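Local coordinates for cell division protein SepF (Methanobrevibacter smithii, PDB 7AL1) that probably anchors the division protein FtsZ to the cell membrane in archaea, here represented by its C-terminal core domain, at residues F54-A57 with G58-I61. Numbering follows the deposited sequence.
Sequences FKLA and GEKI
Leu-56 meets two side chains of the following helical turn, and its CD1 methyl does both jobs. With CG anti to the backbone N (chi1 180°) and chi2 of 58° turning CD1 toward the next turn, the leucine sets this methyl between Glu-59, three residues on, and Lys-60, four on. Leu-56 and Lys-60 run side by side and point the same way, an i, i+4 pair in which Leu-56 CD1 lies 3.9 Å from Lys-60 CE; the lysine touches with this methylene, while its amino group is engaged by Asn-26. Against Glu-59 the leucine stands at about a right angle, and Leu-56 CD1 approaches Glu-59 OE1 to 3.8 Å.

Glu-59 reaches back along the helix because its CG sits beside its own backbone N (chi1 -70°) and the chain is extended beyond. Its carboxylate therefore straddles two neighbours: OE1 faces the leucine, whereas Glu-59 OE2 lies 3.8 Å from Lys-55 CG. The Lys-55 chain slants across it, bent at chi2 and chi4, and leaves Lys-55 NZ 5.3 Å from Glu-59 OE2, so any attraction between these opposite charges probably acts through space without direct contact.

Beneath the side chains, successive backbone hydrogen bonds, each N-H to the carbonyl four residues earlier, carry the helix through Gly-58, among them Lys-60 N to Leu-56 O at 2.9 Å and Ile-61 N to Ala-57 O at 2.9 Å.

Within the SepF core domain this is the N-terminal half of helix 51-68, to just past its midpoint, and its faces divide the work. Leu-56, Ala-57 and Lys-60 pack on helix 22-33 through Ile-22, Ile-25 and Val-29; Phe-54 and Ala-57 meet Leu-46 of helix 44-49, and Phe-54 and Ile-61 rest on strand 81-87 of the mixed sheet.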
ATOM      1  N   PHE A  54      10.959 -14.043  10.701  1.00 20.40           N
ATOM      2  CA  PHE A  54      10.115 -14.027   9.513  1.00 20.37           C
ATOM      3  C   PHE A  54       8.942 -14.973   9.695  1.00 23.55           C
ATOM      4  O   PHE A  54       7.791 -14.624   9.415  1.00 21.48           O
ATOM      5  CB  PHE A  54      10.956 -14.363   8.287  1.00 21.35           C
ATOM      6  CG  PHE A  54      10.183 -14.384   6.998  1.00 19.40           C
ATOM      7  CD1 PHE A  54       9.739 -13.218   6.418  1.00 22.52           C
ATOM      8  CD2 PHE A  54       9.943 -15.590   6.348  1.00 21.57           C
ATOM      9  CE1 PHE A  54       9.034 -13.235   5.231  1.00 23.59           C
ATOM     10  CE2 PHE A  54       9.220 -15.625   5.174  1.00 27.16           C
ATOM     11  CZ  PHE A  54       8.783 -14.449   4.603  1.00 24.40           C
ATOM     12  N   LYS A  55       9.208 -16.189  10.181  1.00 25.13           N
ATOM     13  CA  LYS A  55       8.106 -17.122  10.362  1.00 25.79           C
ATOM     14  C   LYS A  55       7.114 -16.623  11.411  1.00 24.84           C
ATOM     15  O   LYS A  55       5.895 -16.735  11.221  1.00 25.26           O
ATOM     16  CB  LYS A  55       8.612 -18.519  10.697  1.00 34.66           C
ATOM     17  CG  LYS A  55       7.476 -19.528  10.775  1.00 68.70           C
ATOM     18  CD  LYS A  55       7.856 -20.875  10.201  1.00 81.90           C
ATOM     19  CE  LYS A  55       6.613 -21.668   9.816  1.00 80.79           C
ATOM     20  NZ  LYS A  55       6.092 -21.294   8.468  1.00 78.80           N
ATOM     21  N   LEU A  56       7.617 -16.072  12.521  1.00 23.28           N
ATOM     22  CA  LEU A  56       6.736 -15.521  13.549  1.00 24.27           C
ATOM     23  C   LEU A  56       5.849 -14.415  12.988  1.00 26.53           C
ATOM     24  O   LEU A  56       4.653 -14.336  13.305  1.00 23.89           O
ATOM     25  CB  LEU A  56       7.573 -14.950  14.694  1.00 30.27           C
ATOM     26  CG  LEU A  56       6.795 -14.333  15.850  1.00 33.71           C
ATOM     27  CD1 LEU A  56       5.862 -15.374  16.450  1.00 41.08           C
ATOM     28  CD2 LEU A  56       7.713 -13.778  16.924  1.00 46.51           C
ATOM     29  N   ALA A  57       6.422 -13.523  12.181  1.00 23.07           N
ATOM     30  CA  ALA A  57       5.599 -12.488  11.573  1.00 21.82           C
ATOM     31  C   ALA A  57       4.471 -13.104  10.767  1.00 23.44           C
ATOM     32  O   ALA A  57       3.326 -12.647  10.841  1.00 21.11           O
ATOM     33  CB  ALA A  57       6.454 -11.582  10.693  1.00 22.74           C
ATOM     34  N   GLY A  58       4.759 -14.162  10.018  1.00 22.34           N
ATOM     35  CA  GLY A  58       3.707 -14.826   9.270  1.00 20.12           C
ATOM     36  C   GLY A  58       2.643 -15.412  10.171  1.00 22.01           C
ATOM     37  O   GLY A  58       1.455 -15.374   9.847  1.00 23.20           O
ATOM     38  N   GLU A  59       3.055 -15.939  11.327  1.00 21.95           N
ATOM     39  CA  GLU A  59       2.078 -16.495  12.261  1.00 23.07           C
ATOM     40  C   GLU A  59       1.208 -15.400  12.855  1.00 25.77           C
ATOM     41  O   GLU A  59       0.005 -15.602  13.064  1.00 25.05           O
ATOM     42  CB  GLU A  59       2.786 -17.284  13.358  1.00 31.11           C
ATOM     43  CG  GLU A  59       3.414 -18.582  12.857  1.00 45.61           C
ATOM     44  CD  GLU A  59       4.389 -19.188  13.848  1.00 69.28           C
ATOM     45  OE1 GLU A  59       4.553 -18.620  14.948  1.00 70.71           O
ATOM     46  OE2 GLU A  59       4.994 -20.233  13.524  1.00 77.82           O
ATOM     47  N   LYS A  60       1.783 -14.223  13.134  1.00 22.66           N
ATOM     48  CA  LYS A  60       0.983 -13.129  13.675  1.00 22.26           C
ATOM     49  C   LYS A  60       0.022 -12.590  12.623  1.00 21.25           C
ATOM     50  O   LYS A  60      -1.107 -12.198  12.945  1.00 21.27           O
ATOM     51  CB  LYS A  60       1.888 -12.013  14.202  1.00 24.89           C
ATOM     52  CG  LYS A  60       2.834 -12.446  15.315  1.00 30.74           C
ATOM     53  CD  LYS A  60       2.193 -12.480  16.689  1.00 39.24           C
ATOM     54  CE  LYS A  60       3.248 -12.754  17.759  1.00 44.45           C
ATOM     55  NZ  LYS A  60       3.010 -12.023  19.034  1.00 63.03           N
ATOM     56  N   ILE A  61       0.448 -12.548  11.358  1.00 23.41           N
ATOM     57  CA  ILE A  61      -0.470 -12.136  10.300  1.00 22.72           C
ATOM     58  C   ILE A  61      -1.634 -13.119  10.209  1.00 24.36           C
ATOM     59  O   ILE A  61      -2.798 -12.711  10.086  1.00 21.97           O
ATOM     60  CB  ILE A  61       0.292 -11.965   8.972  1.00 24.76           C
ATOM     61  CG1 ILE A  61       1.234 -10.755   9.073  1.00 23.18           C
ATOM     62  CG2 ILE A  61      -0.656 -11.801   7.807  1.00 23.31           C
ATOM     63  CD1 ILE A  61       2.298 -10.697   7.993  1.00 26.35           C
TER